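Local coordinates for protein alpha-Amylase (Thermotoga maritima, PDB 2B5D) that belongs to glycosyl hydrolase family 57 and joins a beta/alpha-barrel domain to a helical C-terminal domain, at residues H12-H17 and S461-F466; R52-I57 and V380-V385; N143-F148 and N160-V165; G191-L196 and T228-F233; V448-L453 and I518-M523. One frame throughout, in Å; residues are numbered along the deposited sequence.

Interaction 1. Residues H12-H17 and S461-F466; sequences HLPYVH and SSDWAF
The carboxylate of Asp463 straddles CE1 of His12 end-on, with OD1 and OD2 each 3.0 Å from that carbon. The acid lies at the edge of the imidazole, near its plane, and the two planes are nearly coplanar (28° apart). The nearer ring nitrogen pair, His12 ND1 and Asp463 OD1, has too poor an angle to bond. The polar link runs through a water instead, which donates to Asp463 OD2 at 2.8 Å and is also bonded to His12 NE2. His12 reaches this place with CG anti to its backbone N (chi1 177°). Beside it, Pro14 CB presses obliquely on Trp464 CH2 at 3.4 Å, while Val16 CG2 lies at the edge of the same indole. A second water links the backbone of Tyr15 to the hydroxyl of Ser461: it accepts from Tyr15 N at 3.1 Å and bonds Ser461 OG at 2.8 Å.

Further out, the His12 ring stacks on His146, and Ser462 OG is hydrogen-bonded to the carbonyl of His146, tying both sides to one neighbouring loop. The 12-17 loop follows strand 3-11 of the barrel, and 461-466 joins two helices of the C-terminal region. The contact is thus a buried, water-bridged domain interface at the C-terminal ends of barrel strands, the end where beta/alpha barrels place their sites.

Interaction 2. Residues R52-I57 and V380-V385; sequences RLTMSI and VTASEV
Arg52 loses the most surface here, and its guanidinium meets the carboxylate of Glu384 through NE. The salt bridge from Arg52 NE to Glu384 OE2 is 2.7 Å long, with an N-H...O angle of 158°; the oxygen is taken on its syn side and lies in the guanidinium plane. The two side chains cross at about a right angle, and a bend at chi2 (-57°) carries CD and NE toward that carboxylate. Its CB alone rests on the backbone, 3.7 Å from Val380 C; CD lies 3.9 Å from Thr381 CG2. Asp50 forms a second salt bridge with Arg52, through NH2, which should limit rotation of the group.

Thr54, next in buried area together with Thr381, points its hydroxyl at the start of the helix. Thr54 OG1 accepts from Ala382 N at 3.1 Å, and a water 2.7 Å from the same OG1 donates to Val380 O. Thr381 CG2 approaches Leu53 N at 3.8 Å. Thr381 N donates to Glu384 OE1 at 2.9 Å, from above the carboxylate plane, so the two oxygens of Glu384 serve different partners.

Leu6 of strand 3-11 touches both Thr54 and Ala382, and Glu138 of strand 137-142 touches Thr54 and Thr381. Strand 53-57 of the barrel sheet thus abuts a helix with Thr381 as N-cap, where Glu384, at N3, accepts from Thr381 N, one of the two bonds of a capping box.

Interaction 3. Residues N143-F148 and N160-V165; sequences NATHAF and NAQITV
In the beta-alpha connection that leads from strand 137-142 to helix 156-174 of the barrel, the type I beta turn Asn143-His146 folds over Gln162 of that helix. Gln162 is the most extensively buried residue of the contact. Its chain bends at chi2 (-81°), bringing the amide under the turn. Gln162 OE1 accepts from Thr145 N at 2.9 Å, with the donor tilted 21° from the carbonyl plane, and also receives a weak bond of 3.5 Å from Asn143 ND2. The backbone of Gln162 joins in, its O taking a weak bond of 2.8 Å from Ala144 N.

Asn143 braces the turn internally: its ND2 donates to Ala147 O at 2.6 Å, in the carbonyl plane and on a lone pair. The Asn143 and Gln162 amide planes stand 74° apart. NE2 of the buried glutamine is satisfied elsewhere, by Gln460 in the loop after helix 443-458, and Phe457 of that helix touches Ala144, Gln162 and Val165. His146, at the end of the turn, points away from the helix and is bonded through NE2 to His10. The methyl of Ala147 packs on the Gln162 amide, 3.8 Å from its CD, and the apolar contact is that of Ala144 CB with Val165 CG1 at 3.6 Å.

Interaction 4. Residues G191-L196 and T228-F233; sequences GLDLYL and TPSGVF
Ser230 OG is close to two oxygen atoms that lie in directions roughly at right angles, 2.8 Å from Asp193 OD1 across the contact and hydrogen-bonded at 3.0 Å to Thr228 OG1 within its own loop. Thr228 OG1 is engaged twice, since it also accepts from Val232 N at 2.9 Å. The short loop is thereby tied together from inside, with a type I beta turn from Thr228 to Gly231 and a backbone bond of 2.6 Å from Thr228 N to Val232 O closing its neck.

Asp193 stands in the first turn of its helix. Its CG sits between the backbone N and the carbonyl carbon (chi1 48°), which brings the carboxylate toward the loop, and its oxygens then meet different partners. OD1 turns to the loop, where it also lies 3.7 Å from Thr228 CB. OD2 is hydrogen-bonded to Tyr188 OH and takes a weak bond from Gly191 N, so the group is anchored on the side remote from Ser230.

Aliphatic side chains flank this polar pair. Leu194 CD1 reaches within 3.7 Å of Ser230 OG at the more exposed margin. On the buried margin, Val232 CG2 lies 3.8 Å from Asp193 O, and Leu196 CB meets Val232 CG1 more loosely.

Phe204 of strand 203-206 touches both Leu196 and Val232. On another flank of helix 192-198, Leu192 and Tyr195 pack on helix 156-174. The loop itself connects strand 226-227 to its antiparallel partner 233-236, so the contact sets the barrel helix 192-198 beside a beta hairpin.

Interaction 5. Residues V448-L453 and I518-M523; sequences VLNQML and INFRVM
The aromatic contact is made by Leu449 and Phe520. Leu449 CD1 makes a CH-pi contact with the Phe520 ring, 3.8 Å from its centroid and 18° off the ring normal, while Leu449 CB rests 3.5 Å from Phe520 CG. The opposite face of the ring carries Arg521 CG, so the phenyl is sandwiched between a helix side chain and its own neighbour. Phe520 takes this pose with CG between the backbone N and carbonyl carbon (chi1 72°), which swings the ring toward the helix.

The contact belongs to the helical C-terminal domain: helix 443-458 receives a loop that passes into a 3-10 segment from Phe520 on. Met523 also touches helix 418-436 and the barrel helix 156-174, so the contact adjoins the barrel.

Aliphatic packing centres on Leu453, whose two methyls part company. CD2 wedges against Ile518 CD1 at 3.5 Å and Val522 CG2 at 3.4 Å, both tighter than usual for carbons. CD1 goes to Met523 CG at 3.5 Å, with the sulfur of that residue at 3.8 Å. Ile518 CG2 in turn rests on the side of Asn450, 4.0 Å from its CB.

As for charge, Arg521 forms a salt bridge through NH2 with Glu446, and its NH1 bonds Tyr438 O.

All five contacts are largely buried, but interactions 4 and 5 lie farthest from the chain centre, and interaction 4 has the most exposed margin. Interaction 1 is nearest the centre and relies on waters and ring edges. It touches interaction 3 through the loop around His146, where Ser462 OG probably also bonds His146 ND1. Helix 156-174, part of the amide-centred interaction 3, packs against residues of both outer contacts: Ile163 on Leu192 and Leu196 of interaction 4, and Ala161 on Met523 of interaction 5. Interaction 5 is mainly apolar. Interaction 2, the salt-bridged one, touches none of the others and sits about 32 Å from interaction 5, centre to centre.

Interaction 1. Residues H12-H17 and S461-F466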
# COMPACT_ATOMS: atom_id res chain seq x y z
N HIS A 12 -29.82 5.89 -5.58
CA HIS A 12 -28.77 6.81 -5.22
C HIS A 12 -27.42 6.39 -5.79
O HIS A 12 -27.10 5.20 -5.80
CB HIS A 12 -28.64 6.85 -3.70
CG HIS A 12 -27.52 7.72 -3.23
ND1 HIS A 12 -26.43 7.23 -2.55
CD2 HIS A 12 -27.31 9.05 -3.39
CE1 HIS A 12 -25.61 8.23 -2.27
NE2 HIS A 12 -26.13 9.35 -2.75
N LEU A 13 -26.64 7.36 -6.26
CA LEU A 13 -25.20 7.21 -6.45
C LEU A 13 -24.52 8.46 -5.95
O LEU A 13 -25.09 9.57 -6.06
CB LEU A 13 -24.85 6.92 -7.91
CG LEU A 13 -25.27 5.52 -8.40
CD1 LEU A 13 -25.22 5.37 -9.93
CD2 LEU A 13 -24.41 4.46 -7.70
N PRO A 14 -23.31 8.30 -5.36
CA PRO A 14 -22.48 9.45 -4.97
C PRO A 14 -22.17 10.37 -6.18
O PRO A 14 -22.23 9.93 -7.36
CB PRO A 14 -21.21 8.83 -4.41
CG PRO A 14 -21.26 7.29 -4.84
CD PRO A 14 -22.68 6.99 -5.07
N TYR A 15 -21.95 11.65 -5.93
CA TYR A 15 -21.56 12.55 -7.03
C TYR A 15 -20.09 12.22 -7.34
O TYR A 15 -19.21 12.40 -6.51
CB TYR A 15 -21.70 14.03 -6.62
CG TYR A 15 -21.42 15.02 -7.72
CD1 TYR A 15 -20.22 15.74 -7.73
CD2 TYR A 15 -22.35 15.27 -8.73
CE1 TYR A 15 -19.95 16.65 -8.72
CE2 TYR A 15 -22.07 16.21 -9.75
CZ TYR A 15 -20.87 16.87 -9.72
OH TYR A 15 -20.55 17.79 -10.67
N VAL A 16 -19.89 11.70 -8.53
CA VAL A 16 -18.58 11.34 -9.04
C VAL A 16 -18.50 12.02 -10.39
O VAL A 16 -19.14 11.59 -11.38
CB VAL A 16 -18.41 9.83 -9.19
CG1 VAL A 16 -17.22 9.53 -10.12
CG2 VAL A 16 -18.20 9.18 -7.79
N HIS A 17 -17.78 13.12 -10.41
CA HIS A 17 -17.65 13.84 -11.65
C HIS A 17 -16.19 14.18 -11.87
O HIS A 17 -15.59 14.95 -11.12
CB HIS A 17 -18.58 15.04 -11.66
CG HIS A 17 -18.58 15.82 -12.94
ND1 HIS A 17 -18.28 17.17 -12.97
CD2 HIS A 17 -18.87 15.46 -14.21
CE1 HIS A 17 -18.40 17.61 -14.22
NE2 HIS A 17 -18.74 16.58 -14.99
N SER A 461 -20.93 13.18 2.22
CA SER A 461 -21.44 11.95 1.64
C SER A 461 -21.18 10.73 2.53
O SER A 461 -20.03 10.48 2.91
CB SER A 461 -20.83 11.71 0.27
OG SER A 461 -21.02 12.83 -0.57
N SER A 462 -22.26 10.01 2.86
CA SER A 462 -22.19 8.84 3.76
C SER A 462 -21.45 7.69 3.06
O SER A 462 -20.69 6.93 3.68
CB SER A 462 -23.59 8.36 4.17
OG SER A 462 -24.27 7.95 3.00
N ASP A 463 -21.72 7.58 1.76
CA ASP A 463 -20.91 6.85 0.79
C ASP A 463 -19.40 6.80 1.07
O ASP A 463 -18.81 5.71 0.95
CB ASP A 463 -21.14 7.45 -0.60
CG ASP A 463 -22.61 7.64 -0.90
OD1 ASP A 463 -23.25 6.65 -1.30
OD2 ASP A 463 -23.12 8.76 -0.73
N TRP A 464 -18.78 7.94 1.40
CA TRP A 464 -17.34 7.96 1.73
C TRP A 464 -16.99 7.55 3.16
O TRP A 464 -15.83 7.71 3.56
CB TRP A 464 -16.67 9.33 1.51
CG TRP A 464 -17.08 10.18 0.35
CD1 TRP A 464 -17.25 11.55 0.38
CD2 TRP A 464 -17.33 9.75 -1.00
NE1 TRP A 464 -17.63 11.99 -0.87
CE2 TRP A 464 -17.68 10.92 -1.73
CE3 TRP A 464 -17.31 8.51 -1.66
CZ2 TRP A 464 -18.00 10.87 -3.09
CZ3 TRP A 464 -17.62 8.46 -3.00
CH2 TRP A 464 -17.96 9.65 -3.71
N ALA A 465 -17.96 7.05 3.93
CA ALA A 465 -17.78 6.93 5.40
C ALA A 465 -18.03 5.53 5.96
O ALA A 465 -17.24 5.01 6.75
CB ALA A 465 -18.65 7.99 6.13
N PHE A 466 -19.17 4.96 5.58
CA PHE A 466 -19.55 3.59 5.90
C PHE A 466 -20.44 3.26 4.72
O PHE A 466 -21.68 3.20 4.86
O HOH W 1 -23.81 11.20 -1.80
O HOH W 2 -22.29 12.63 -3.01

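Interaction 2. Residues R52-I57 and V380-V385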
# COMPACT_ATOMS: atom_id res chain seq x y z
N ARG A 52 -48.18 0.93 -9.03
CA ARG A 52 -47.95 2.01 -8.05
C ARG A 52 -46.59 1.78 -7.39
O ARG A 52 -46.32 0.70 -6.85
CB ARG A 52 -49.02 2.06 -6.97
CG ARG A 52 -50.41 2.48 -7.39
CD ARG A 52 -50.43 3.83 -8.06
NE ARG A 52 -51.80 4.22 -8.29
CZ ARG A 52 -52.48 3.98 -9.41
NH1 ARG A 52 -53.74 4.36 -9.49
NH2 ARG A 52 -51.91 3.36 -10.43
N LEU A 53 -45.74 2.81 -7.40
CA LEU A 53 -44.38 2.69 -6.87
C LEU A 53 -43.89 4.04 -6.38
O LEU A 53 -44.12 5.08 -7.02
CB LEU A 53 -43.44 2.11 -7.95
CG LEU A 53 -41.93 2.06 -7.69
CD1 LEU A 53 -41.59 0.94 -6.75
CD2 LEU A 53 -41.08 2.01 -9.00
N THR A 54 -43.23 3.99 -5.24
CA THR A 54 -42.53 5.12 -4.67
C THR A 54 -41.02 4.93 -4.75
O THR A 54 -40.50 3.85 -4.50
CB THR A 54 -42.95 5.33 -3.20
OG1 THR A 54 -44.38 5.15 -3.09
CG2 THR A 54 -42.58 6.72 -2.71
N MET A 55 -40.30 5.99 -5.09
CA MET A 55 -38.85 5.90 -5.16
C MET A 55 -38.21 7.24 -4.81
O MET A 55 -38.82 8.27 -4.92
CB MET A 55 -38.37 5.41 -6.55
CG MET A 55 -38.66 6.38 -7.67
SD MET A 55 -38.20 5.80 -9.31
CE MET A 55 -36.40 5.73 -9.24
N SER A 56 -36.98 7.18 -4.35
CA SER A 56 -36.10 8.33 -4.22
C SER A 56 -35.28 8.40 -5.48
O SER A 56 -34.94 7.36 -6.09
CB SER A 56 -35.15 8.12 -3.03
OG SER A 56 -34.25 7.06 -3.31
N ILE A 57 -35.00 9.63 -5.91
CA ILE A 57 -33.90 9.90 -6.82
C ILE A 57 -33.13 11.00 -6.13
O ILE A 57 -33.62 12.14 -6.04
CB ILE A 57 -34.37 10.32 -8.21
CG1 ILE A 57 -35.37 9.27 -8.73
CG2 ILE A 57 -33.16 10.44 -9.16
CD1 ILE A 57 -35.89 9.52 -10.12
N VAL A 380 -50.06 0.67 -3.55
CA VAL A 380 -50.24 2.10 -3.23
C VAL A 380 -48.90 2.84 -3.32
O VAL A 380 -47.85 2.22 -3.20
CB VAL A 380 -50.84 2.31 -1.78
CG1 VAL A 380 -52.20 1.60 -1.65
CG2 VAL A 380 -49.88 1.82 -0.67
N THR A 381 -48.93 4.14 -3.58
CA THR A 381 -47.72 4.96 -3.40
C THR A 381 -47.88 5.58 -2.03
O THR A 381 -48.96 5.55 -1.46
CB THR A 381 -47.59 6.07 -4.44
OG1 THR A 381 -48.55 7.09 -4.13
CG2 THR A 381 -47.79 5.55 -5.84
N ALA A 382 -46.83 6.19 -1.51
CA ALA A 382 -46.87 6.73 -0.17
C ALA A 382 -47.74 8.01 -0.08
O ALA A 382 -48.35 8.29 0.95
CB ALA A 382 -45.49 6.98 0.31
N SER A 383 -47.79 8.78 -1.16
CA SER A 383 -48.59 9.99 -1.15
C SER A 383 -50.09 9.62 -1.26
O SER A 383 -50.92 10.29 -0.65
CB SER A 383 -48.17 10.90 -2.27
OG SER A 383 -48.17 10.12 -3.45
N GLU A 384 -50.44 8.55 -1.98
CA GLU A 384 -51.82 8.02 -1.93
C GLU A 384 -52.25 7.69 -0.52
O GLU A 384 -53.37 8.00 -0.11
CB GLU A 384 -51.99 6.77 -2.76
CG GLU A 384 -52.24 7.03 -4.21
CD GLU A 384 -52.12 5.77 -5.03
OE1 GLU A 384 -51.65 4.74 -4.45
OE2 GLU A 384 -52.48 5.79 -6.24
N VAL A 385 -51.38 7.03 0.24
CA VAL A 385 -51.81 6.71 1.58
C VAL A 385 -51.98 7.90 2.53
O VAL A 385 -52.92 7.89 3.31
CB VAL A 385 -51.17 5.40 2.21
CG1 VAL A 385 -50.22 4.68 1.25
CG2 VAL A 385 -50.66 5.59 3.65
O HOH W 3 -55.49 5.45 -6.72
O HOH W 4 -45.26 2.65 -3.49

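Interaction 3. Residues N143-F148 and N160-V165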
# COMPACT_ATOMS: atom_id res chain seq x y z
N ASN A 143 -31.72 14.12 1.51
CA ASN A 143 -30.84 15.22 1.86
C ASN A 143 -29.73 15.44 0.80
O ASN A 143 -29.44 14.51 0.00
CB ASN A 143 -30.29 15.14 3.29
CG ASN A 143 -29.84 13.76 3.72
OD1 ASN A 143 -30.61 12.80 3.71
ND2 ASN A 143 -28.64 13.68 4.22
N ALA A 144 -29.13 16.64 0.74
CA ALA A 144 -28.52 17.12 -0.53
C ALA A 144 -27.39 16.17 -0.96
O ALA A 144 -27.14 15.95 -2.15
CB ALA A 144 -27.94 18.54 -0.38
N THR A 145 -26.70 15.64 0.03
CA THR A 145 -25.52 14.91 -0.27
C THR A 145 -25.55 13.48 0.30
O THR A 145 -24.52 12.81 0.27
CB THR A 145 -24.32 15.81 0.11
OG1 THR A 145 -23.55 16.09 -1.06
CG2 THR A 145 -23.52 15.37 1.23
N HIS A 146 -26.71 13.05 0.84
CA HIS A 146 -26.89 11.71 1.41
C HIS A 146 -25.93 11.58 2.59
O HIS A 146 -25.35 10.52 2.85
CB HIS A 146 -26.63 10.64 0.34
CG HIS A 146 -27.24 9.30 0.61
ND1 HIS A 146 -26.58 8.31 1.33
CD2 HIS A 146 -28.40 8.75 0.18
CE1 HIS A 146 -27.34 7.23 1.37
NE2 HIS A 146 -28.44 7.46 0.67
N ALA A 147 -25.74 12.69 3.29
CA ALA A 147 -25.05 12.65 4.56
C ALA A 147 -25.91 11.94 5.60
O ALA A 147 -27.14 12.03 5.58
CB ALA A 147 -24.69 14.11 5.05
N PHE A 148 -25.27 11.30 6.56
CA PHE A 148 -25.98 10.61 7.60
C PHE A 148 -26.23 11.64 8.68
O PHE A 148 -25.34 11.96 9.44
CB PHE A 148 -25.12 9.45 8.10
CG PHE A 148 -25.70 8.68 9.24
CD1 PHE A 148 -25.05 8.67 10.45
CD2 PHE A 148 -26.82 7.87 9.07
CE1 PHE A 148 -25.56 7.93 11.54
CE2 PHE A 148 -27.32 7.12 10.14
CZ PHE A 148 -26.67 7.16 11.39
N ASN A 160 -30.09 21.15 8.38
CA ASN A 160 -31.26 21.77 7.76
C ASN A 160 -30.90 22.21 6.32
O ASN A 160 -31.72 22.13 5.39
CB ASN A 160 -31.76 22.92 8.70
CG ASN A 160 -33.08 23.61 8.22
OD1 ASN A 160 -33.84 23.06 7.44
ND2 ASN A 160 -33.31 24.83 8.69
N ALA A 161 -29.66 22.68 6.13
CA ALA A 161 -29.13 23.00 4.80
C ALA A 161 -29.02 21.77 3.92
O ALA A 161 -29.42 21.81 2.72
CB ALA A 161 -27.76 23.66 4.93
N GLN A 162 -28.48 20.67 4.48
CA GLN A 162 -28.67 19.37 3.78
C GLN A 162 -30.07 19.14 3.28
O GLN A 162 -30.28 18.82 2.10
CB GLN A 162 -28.22 18.18 4.62
CG GLN A 162 -26.72 17.96 4.62
CD GLN A 162 -26.21 17.23 3.39
OE1 GLN A 162 -26.91 16.35 2.83
NE2 GLN A 162 -24.94 17.54 2.98
N ILE A 163 -31.07 19.32 4.14
CA ILE A 163 -32.50 19.14 3.72
C ILE A 163 -32.96 20.13 2.67
O ILE A 163 -33.51 19.72 1.61
CB ILE A 163 -33.47 19.24 4.95
CG1 ILE A 163 -33.26 18.01 5.86
CG2 ILE A 163 -34.92 19.35 4.49
CD1 ILE A 163 -33.36 18.32 7.31
N THR A 164 -32.77 21.45 2.95
CA THR A 164 -33.25 22.48 2.03
C THR A 164 -32.65 22.41 0.68
O THR A 164 -33.34 22.65 -0.34
CB THR A 164 -32.96 23.94 2.58
OG1 THR A 164 -33.62 24.10 3.84
CG2 THR A 164 -33.43 24.96 1.64
N VAL A 165 -31.33 22.16 0.63
CA VAL A 165 -30.67 22.03 -0.65
C VAL A 165 -31.22 20.88 -1.49
O VAL A 165 -31.50 21.06 -2.69
CB VAL A 165 -29.12 22.08 -0.53
CG1 VAL A 165 -28.44 21.81 -1.89
CG2 VAL A 165 -28.68 23.48 -0.00

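Interaction 4. Residues G191-L196 and T228-F233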
# COMPACT_ATOMS: atom_id res chain seq x y z
N GLY A 191 -36.40 15.32 16.82
CA GLY A 191 -36.32 16.74 16.54
C GLY A 191 -36.19 17.00 15.07
O GLY A 191 -36.59 18.07 14.59
N LEU A 192 -35.66 16.03 14.32
CA LEU A 192 -35.42 16.19 12.88
C LEU A 192 -36.69 16.38 12.11
O LEU A 192 -36.68 16.87 11.01
CB LEU A 192 -34.72 14.91 12.31
CG LEU A 192 -33.62 14.90 11.25
CD1 LEU A 192 -33.55 13.64 10.39
CD2 LEU A 192 -33.49 16.11 10.40
N ASP A 193 -37.79 15.86 12.62
CA ASP A 193 -39.14 16.06 11.98
C ASP A 193 -39.51 17.56 11.92
O ASP A 193 -40.11 18.06 10.92
CB ASP A 193 -40.21 15.29 12.76
CG ASP A 193 -40.12 15.52 14.28
OD1 ASP A 193 -41.13 15.77 14.94
OD2 ASP A 193 -39.05 15.48 14.84
N LEU A 194 -39.15 18.29 12.95
CA LEU A 194 -39.32 19.78 12.92
C LEU A 194 -38.76 20.50 11.66
O LEU A 194 -39.50 21.22 10.97
CB LEU A 194 -38.72 20.35 14.17
CG LEU A 194 -39.54 20.30 15.46
CD1 LEU A 194 -41.00 19.91 15.38
CD2 LEU A 194 -38.79 19.72 16.63
N TYR A 195 -37.50 20.17 11.30
CA TYR A 195 -36.82 20.74 10.12
C TYR A 195 -37.47 20.29 8.86
O TYR A 195 -37.46 20.99 7.85
CB TYR A 195 -35.32 20.39 10.10
CG TYR A 195 -34.55 21.08 11.20
CD1 TYR A 195 -33.94 20.35 12.21
CD2 TYR A 195 -34.46 22.49 11.26
CE1 TYR A 195 -33.27 20.99 13.27
CE2 TYR A 195 -33.74 23.13 12.31
CZ TYR A 195 -33.18 22.39 13.29
OH TYR A 195 -32.51 23.00 14.33
N LEU A 196 -38.06 19.11 8.91
CA LEU A 196 -38.75 18.57 7.75
C LEU A 196 -40.02 19.33 7.56
O LEU A 196 -40.41 19.65 6.43
CB LEU A 196 -39.06 17.04 7.92
CG LEU A 196 -38.19 15.88 7.38
CD1 LEU A 196 -36.83 16.34 6.74
CD2 LEU A 196 -38.05 14.57 8.34
N THR A 228 -46.15 12.66 13.18
CA THR A 228 -45.47 13.32 14.35
C THR A 228 -46.31 14.47 14.94
O THR A 228 -47.16 15.03 14.23
CB THR A 228 -44.16 13.92 13.95
OG1 THR A 228 -44.40 14.86 12.88
CG2 THR A 228 -43.22 12.76 13.52
N PRO A 229 -46.08 14.82 16.22
CA PRO A 229 -46.84 16.02 16.66
C PRO A 229 -46.84 17.22 15.68
O PRO A 229 -47.86 17.93 15.65
CB PRO A 229 -46.21 16.42 18.00
CG PRO A 229 -45.68 15.10 18.59
CD PRO A 229 -45.26 14.24 17.31
N SER A 230 -45.76 17.40 14.89
CA SER A 230 -45.51 18.49 13.94
C SER A 230 -46.28 18.37 12.64
O SER A 230 -46.20 19.28 11.76
CB SER A 230 -44.01 18.54 13.60
OG SER A 230 -43.26 17.35 14.04
N GLY A 231 -47.00 17.24 12.51
CA GLY A 231 -47.81 16.88 11.31
C GLY A 231 -47.11 16.16 10.18
O GLY A 231 -47.63 16.04 9.01
N VAL A 232 -45.90 15.70 10.49
CA VAL A 232 -45.12 14.97 9.45
C VAL A 232 -45.41 13.45 9.59
O VAL A 232 -45.35 12.88 10.70
CB VAL A 232 -43.56 15.35 9.42
CG1 VAL A 232 -42.89 14.70 8.22
CG2 VAL A 232 -43.36 16.87 9.30
N PHE A 233 -45.83 12.84 8.51
CA PHE A 233 -46.10 11.39 8.48
C PHE A 233 -44.80 10.54 8.37
O PHE A 233 -43.94 10.85 7.55
CB PHE A 233 -46.99 11.08 7.28
CG PHE A 233 -48.40 11.53 7.44
CD1 PHE A 233 -48.88 12.64 6.74
CD2 PHE A 233 -49.28 10.83 8.29
CE1 PHE A 233 -50.25 13.05 6.86
CE2 PHE A 233 -50.62 11.26 8.45
CZ PHE A 233 -51.10 12.38 7.72

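Interaction 5. Residues V448-L453 and I518-M523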
# COMPACT_ATOMS: atom_id res chain seq x y z
N VAL A 448 -17.08 31.91 -4.10
CA VAL A 448 -16.14 31.21 -3.23
C VAL A 448 -16.88 30.50 -2.11
O VAL A 448 -16.61 29.33 -1.77
CB VAL A 448 -15.07 32.19 -2.69
CG1 VAL A 448 -14.26 31.63 -1.53
CG2 VAL A 448 -14.12 32.63 -3.86
N LEU A 449 -17.81 31.22 -1.50
CA LEU A 449 -18.58 30.69 -0.41
C LEU A 449 -19.50 29.57 -0.90
O LEU A 449 -19.65 28.55 -0.23
CB LEU A 449 -19.32 31.83 0.28
CG LEU A 449 -18.41 32.64 1.23
CD1 LEU A 449 -19.15 33.87 1.79
CD2 LEU A 449 -17.81 31.82 2.37
N ASN A 450 -20.09 29.75 -2.07
CA ASN A 450 -20.89 28.72 -2.69
C ASN A 450 -20.12 27.40 -2.98
O ASN A 450 -20.68 26.32 -2.86
CB ASN A 450 -21.47 29.23 -4.00
CG ASN A 450 -22.66 30.16 -3.82
OD1 ASN A 450 -23.20 30.66 -4.81
ND2 ASN A 450 -23.06 30.41 -2.58
N GLN A 451 -18.86 27.51 -3.39
CA GLN A 451 -18.04 26.32 -3.65
C GLN A 451 -17.54 25.73 -2.34
O GLN A 451 -17.48 24.51 -2.18
CB GLN A 451 -16.87 26.63 -4.62
CG GLN A 451 -16.22 25.38 -5.25
CD GLN A 451 -17.15 24.67 -6.18
OE1 GLN A 451 -17.93 25.31 -6.90
NE2 GLN A 451 -17.10 23.33 -6.20
N MET A 452 -17.26 26.57 -1.36
CA MET A 452 -16.98 26.00 -0.06
C MET A 452 -18.10 25.06 0.45
O MET A 452 -17.83 23.96 0.93
CB MET A 452 -16.65 27.07 0.96
CG MET A 452 -15.26 27.65 0.71
SD MET A 452 -15.00 29.20 1.61
CE MET A 452 -14.67 28.62 3.30
N LEU A 453 -19.36 25.48 0.27
CA LEU A 453 -20.48 24.70 0.79
C LEU A 453 -20.62 23.37 0.04
O LEU A 453 -20.90 22.34 0.65
CB LEU A 453 -21.80 25.49 0.75
CG LEU A 453 -23.02 24.84 1.42
CD1 LEU A 453 -22.75 24.50 2.93
CD2 LEU A 453 -24.28 25.74 1.23
N ILE A 518 -26.93 26.71 -5.86
CA ILE A 518 -26.83 26.80 -4.41
C ILE A 518 -26.61 28.27 -3.95
O ILE A 518 -26.16 29.14 -4.72
CB ILE A 518 -25.72 25.83 -3.86
CG1 ILE A 518 -26.01 25.35 -2.43
CG2 ILE A 518 -24.34 26.45 -3.97
CD1 ILE A 518 -24.96 24.36 -1.87
N ASN A 519 -26.88 28.53 -2.68
CA ASN A 519 -26.64 29.82 -2.13
C ASN A 519 -26.09 29.64 -0.75
O ASN A 519 -26.80 29.18 0.08
CB ASN A 519 -27.97 30.57 -1.99
CG ASN A 519 -27.77 32.05 -1.57
OD1 ASN A 519 -26.97 32.39 -0.66
ND2 ASN A 519 -28.53 32.91 -2.21
N PHE A 520 -24.88 30.09 -0.49
CA PHE A 520 -24.20 29.81 0.76
C PHE A 520 -24.98 30.30 1.93
O PHE A 520 -24.68 29.93 3.07
CB PHE A 520 -22.80 30.46 0.78
CG PHE A 520 -22.81 31.98 0.91
CD1 PHE A 520 -22.71 32.58 2.16
CD2 PHE A 520 -22.95 32.80 -0.23
CE1 PHE A 520 -22.76 33.98 2.29
CE2 PHE A 520 -22.99 34.19 -0.11
CZ PHE A 520 -22.90 34.77 1.16
N ARG A 521 -25.93 31.22 1.66
CA ARG A 521 -26.72 31.85 2.73
C ARG A 521 -27.66 30.91 3.50
O ARG A 521 -27.92 31.16 4.73
CB ARG A 521 -27.34 33.19 2.29
CG ARG A 521 -26.31 34.37 2.39
CD ARG A 521 -26.77 35.69 1.75
NE ARG A 521 -26.82 35.59 0.29
CZ ARG A 521 -25.94 36.12 -0.55
NH1 ARG A 521 -24.94 36.88 -0.12
NH2 ARG A 521 -26.08 35.94 -1.85
N VAL A 522 -28.04 29.77 2.87
CA VAL A 522 -28.64 28.65 3.65
C VAL A 522 -27.95 28.41 4.98
O VAL A 522 -28.60 27.99 5.96
CB VAL A 522 -28.68 27.22 2.95
CG1 VAL A 522 -29.98 26.98 2.18
CG2 VAL A 522 -27.39 26.85 2.17
N MET A 523 -26.66 28.66 5.07
CA MET A 523 -25.91 28.33 6.32
C MET A 523 -26.01 29.39 7.38
O MET A 523 -25.54 29.22 8.52
CB MET A 523 -24.44 28.03 6.03
CG MET A 523 -24.23 26.76 5.16
SD MET A 523 -24.74 25.27 6.05
CE MET A 523 -23.63 25.17 7.49